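Local coordinates for Glyoxalase/bleomycin resistance protein/dioxygenase (Sphaerobacter thermophilus, PDB 4HC5), which is of unestablished specific function but belongs to the glyoxalase/bleomycin resistance/dioxygenase superfamily and is tentatively assigned dioxygenase activity, at residues 28-32 / 33-37; 94-97 / 98-102. All blocks are in the same frame, centred on the assembly; numbering follows the deposited sequence.

Overall arrangement
Both contacts close the C-terminal end of a helix, interaction 1 on helix 24-34 and interaction 2 on helix 90-99, and they follow one another along the chain with centres about 12 Å apart. Each helix is followed by an outermost strand of a four-stranded sheet, 38-46 and 103-110, and each contact lies just before that strand. The two sheets share the strand order 1-4-3-2, the evidence for the vicinal oxygen chelate fold. The contacts also meet directly: Arg100 NH2 lies 2.8 Å from Thr34 O, a probable hydrogen bond, and Thr34 CG2 packs on Val102 CG2. Both contacts touch the second subunit, which places this helix-to-helix junction beside the dimer interface.

Interaction 1 (28-32 / 33-37); sequences LDFYV and NTLGF
Polar side chains meet one helical turn apart where Asn33 ND2 donates to Asp29 OD1; the 2.5 Å spacing is unusually short, its exact length doubtful, but the donor comes nearly along the C-O axis. With Asp29 CG anti to its backbone N and Asn33 CG anti to its carbonyl carbon, the two groups converge. OD1 lies close to the Asn33 amide plane, while carboxylate and amide are turned 72° against each other. Asp29 O takes the backbone N-H of Asn33, and a water bound to Thr34 OG1 at 2.6 Å gives it a further, weak bond.

Backbone bonds mark the helix end. Phe30 O is gripped twice, by Thr34 N from above the carbonyl plane and by Leu35 N nearly head-on, both at 3.0 Å, so the helix widens to a pi-type turn. Phe37 N then reaches back to Tyr31 O at 2.9 Å, while Gly36 N makes a weak bond to Val32 O. With its positive phi of 83°, Gly36 turns the chain out of helix 24-34 toward strand 38-46, outermost in a four-stranded sheet of this vicinal oxygen chelate fold.

Among the apolar groups, Leu35 CD1 touches both Phe30 CE2 and Tyr31 CD1 at 3.8 Å. The Tyr31 edge points at the face of Phe37 in a T-shaped pair, centroids 5.8 Å apart and planes at 78°. Tyr31 OH bonds to Asp122, and Phe37 packs on Ile11 of the second subunit.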
# COMPACT_ATOMS: atom_id res chain seq x y z
N LEU A 28 5.78 13.34 -9.25
CA LEU A 28 4.71 13.23 -10.25
C LEU A 28 5.33 13.01 -11.63
O LEU A 28 4.82 12.16 -12.42
CB LEU A 28 3.82 14.45 -10.28
CG LEU A 28 2.68 14.50 -9.27
CD1 LEU A 28 2.04 15.90 -9.29
CD2 LEU A 28 1.63 13.43 -9.72
N ASP A 29 6.35 13.78 -11.96
CA ASP A 29 6.94 13.64 -13.30
C ASP A 29 7.40 12.19 -13.50
O ASP A 29 7.20 11.59 -14.53
CB ASP A 29 8.10 14.60 -13.47
CG ASP A 29 8.65 14.67 -14.89
OD1 ASP A 29 7.94 14.51 -15.92
OD2 ASP A 29 9.86 14.97 -14.92
N PHE A 30 8.07 11.65 -12.51
CA PHE A 30 8.62 10.32 -12.57
C PHE A 30 7.49 9.26 -12.74
O PHE A 30 7.49 8.41 -13.61
CB PHE A 30 9.47 9.99 -11.37
CG PHE A 30 10.03 8.59 -11.42
CD1 PHE A 30 11.13 8.27 -12.21
CD2 PHE A 30 9.46 7.59 -10.69
CE1 PHE A 30 11.66 7.00 -12.21
CE2 PHE A 30 9.94 6.32 -10.74
CZ PHE A 30 11.06 6.02 -11.49
N TYR A 31 6.55 9.27 -11.79
CA TYR A 31 5.48 8.24 -11.78
C TYR A 31 4.61 8.37 -13.03
O TYR A 31 4.20 7.33 -13.54
CB TYR A 31 4.64 8.27 -10.47
CG TYR A 31 5.45 7.71 -9.34
CD1 TYR A 31 5.42 6.34 -9.08
CD2 TYR A 31 6.29 8.46 -8.60
CE1 TYR A 31 6.25 5.74 -8.14
CE2 TYR A 31 7.14 7.89 -7.62
CZ TYR A 31 7.15 6.52 -7.41
OH TYR A 31 7.99 5.89 -6.53
N VAL A 32 4.28 9.58 -13.46
CA VAL A 32 3.39 9.77 -14.59
C VAL A 32 4.20 9.53 -15.92
O VAL A 32 3.81 8.69 -16.76
CB VAL A 32 2.70 11.16 -14.58
CG1 VAL A 32 1.96 11.42 -15.92
CG2 VAL A 32 1.80 11.24 -13.35
N ASN A 33 5.27 10.27 -16.12
CA ASN A 33 5.97 10.25 -17.42
C ASN A 33 6.92 9.10 -17.63
O ASN A 33 7.19 8.69 -18.73
CB ASN A 33 6.62 11.60 -17.64
CG ASN A 33 5.59 12.65 -17.75
OD1 ASN A 33 4.58 12.45 -18.42
ND2 ASN A 33 5.79 13.77 -17.03
N THR A 34 7.53 8.65 -16.56
CA THR A 34 8.44 7.53 -16.65
C THR A 34 7.74 6.16 -16.45
O THR A 34 7.92 5.25 -17.25
CB THR A 34 9.69 7.66 -15.78
OG1 THR A 34 10.43 8.84 -16.15
CG2 THR A 34 10.61 6.39 -15.85
N LEU A 35 6.96 6.03 -15.37
CA LEU A 35 6.26 4.77 -15.09
C LEU A 35 4.93 4.60 -15.77
O LEU A 35 4.35 3.53 -15.78
CB LEU A 35 6.13 4.44 -13.62
CG LEU A 35 7.43 4.33 -12.80
CD1 LEU A 35 7.11 3.88 -11.37
CD2 LEU A 35 8.46 3.43 -13.47
N GLY A 36 4.40 5.68 -16.30
CA GLY A 36 3.11 5.57 -17.00
C GLY A 36 1.85 5.60 -16.15
O GLY A 36 0.74 5.30 -16.63
N PHE A 37 2.00 5.99 -14.89
CA PHE A 37 0.81 6.14 -14.04
C PHE A 37 0.03 7.41 -14.48
O PHE A 37 0.54 8.26 -15.21
CB PHE A 37 1.17 6.32 -12.58
CG PHE A 37 1.70 5.09 -11.86
CD1 PHE A 37 2.63 4.24 -12.39
CD2 PHE A 37 1.30 4.81 -10.58
CE1 PHE A 37 3.15 3.14 -11.66
CE2 PHE A 37 1.84 3.77 -9.84
CZ PHE A 37 2.75 2.93 -10.38
O HOH W 1 9.90 11.38 -15.84

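Interaction 2 (94-97 / 98-102); sequences YKTL and TERGV
With chi1 at -67°, Thr98 OG1 sits beside its own backbone N and opposite the carbonyl carbon, a setting that turns the hydroxyl back to Tyr94 O at 2.7 Å; Tyr94, whose CG is anti to N (173°), holds its ring under the same hydroxyl, with OG1 over one face. Thr98 N donates to Tyr94 O from the other face of the carbonyl plane, so two bonds hold that acceptor.

Arg100 runs extended alongside Thr96, both pointing the same way, and Thr96 CG2 lies over one guanidinium face, 3.5 Å from Arg100 NE. The guanidinium goes on to bond Thr34 O through NH2, and Met10 of the second subunit packs on both side chains.

Helix 90-99 ends in a Schellman motif: Gly101 takes positive phi (94°), and two bonds run back, Val102 N to Leu97 O and Gly101 N to Thr98 O, each 3.0 Å. Val102 CG2 also packs on Leu97 CB at 3.9 Å as the chain enters strand 103-110.

Lys95, bent at chi3 and chi4, brings NZ to 3.5 Å from Glu99 OE2, a salt bridge whose hydrogen bond is long and weak. A water bonded to Thr96 OG1 at 2.6 Å donates weakly to Glu99 OE1.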
# COMPACT_ATOMS: atom_id res chain seq x y z
N TYR A 94 11.23 -3.91 -18.40
CA TYR A 94 12.65 -3.75 -18.12
C TYR A 94 13.38 -2.96 -19.23
O TYR A 94 14.16 -2.05 -18.96
CB TYR A 94 13.33 -5.09 -17.89
CG TYR A 94 14.82 -5.07 -17.75
CD1 TYR A 94 15.44 -4.68 -16.59
CD2 TYR A 94 15.63 -5.40 -18.80
CE1 TYR A 94 16.82 -4.61 -16.47
CE2 TYR A 94 17.02 -5.32 -18.71
CZ TYR A 94 17.61 -4.93 -17.54
OH TYR A 94 19.02 -4.90 -17.44
N LYS A 95 13.15 -3.33 -20.49
CA LYS A 95 13.79 -2.71 -21.63
C LYS A 95 13.41 -1.22 -21.66
O LYS A 95 14.30 -0.34 -21.73
CB LYS A 95 13.38 -3.40 -22.91
CG LYS A 95 14.15 -2.85 -24.12
CD LYS A 95 13.88 -3.80 -25.26
CE LYS A 95 13.17 -3.17 -26.41
NZ LYS A 95 14.19 -2.59 -27.29
N THR A 96 12.09 -0.93 -21.69
CA THR A 96 11.68 0.45 -21.90
C THR A 96 11.99 1.31 -20.67
O THR A 96 12.47 2.41 -20.78
CB THR A 96 10.22 0.50 -22.23
OG1 THR A 96 10.05 -0.29 -23.45
CG2 THR A 96 9.67 1.91 -22.35
N LEU A 97 11.74 0.78 -19.48
CA LEU A 97 12.09 1.57 -18.28
C LEU A 97 13.59 1.85 -18.15
O LEU A 97 14.00 2.93 -17.75
CB LEU A 97 11.55 0.96 -16.98
CG LEU A 97 9.99 0.95 -16.87
CD1 LEU A 97 9.57 0.26 -15.55
CD2 LEU A 97 9.36 2.34 -17.01
N THR A 98 14.43 0.86 -18.53
CA THR A 98 15.88 1.10 -18.55
C THR A 98 16.23 2.23 -19.55
O THR A 98 17.03 3.10 -19.25
CB THR A 98 16.65 -0.18 -18.93
OG1 THR A 98 16.48 -1.11 -17.86
CG2 THR A 98 18.15 0.06 -19.07
N GLU A 99 15.65 2.19 -20.74
CA GLU A 99 15.82 3.27 -21.77
C GLU A 99 15.46 4.68 -21.23
O GLU A 99 16.08 5.65 -21.51
CB GLU A 99 15.00 2.97 -23.02
CG GLU A 99 15.47 1.84 -23.89
CD GLU A 99 14.49 1.50 -25.02
OE1 GLU A 99 13.51 2.26 -25.24
OE2 GLU A 99 14.72 0.44 -25.68
N ARG A 100 14.47 4.68 -20.31
CA ARG A 100 13.89 5.88 -19.73
C ARG A 100 14.67 6.35 -18.50
O ARG A 100 14.35 7.36 -17.88
CB ARG A 100 12.42 5.73 -19.38
CG ARG A 100 11.51 5.61 -20.56
CD ARG A 100 10.07 5.44 -20.17
NE ARG A 100 9.20 5.20 -21.29
CZ ARG A 100 7.94 4.91 -21.20
NH1 ARG A 100 7.26 4.71 -22.31
NH2 ARG A 100 7.35 4.86 -20.02
N GLY A 101 15.69 5.58 -18.17
CA GLY A 101 16.64 5.91 -17.07
C GLY A 101 16.40 5.35 -15.70
O GLY A 101 17.03 5.73 -14.72
N VAL A 102 15.50 4.38 -15.64
CA VAL A 102 15.22 3.72 -14.35
C VAL A 102 16.36 2.82 -13.99
O VAL A 102 16.91 2.05 -14.79
CB VAL A 102 13.89 2.93 -14.40
CG1 VAL A 102 13.61 2.20 -13.11
CG2 VAL A 102 12.72 3.92 -14.69
O HOH W 2 11.41 -0.30 -25.63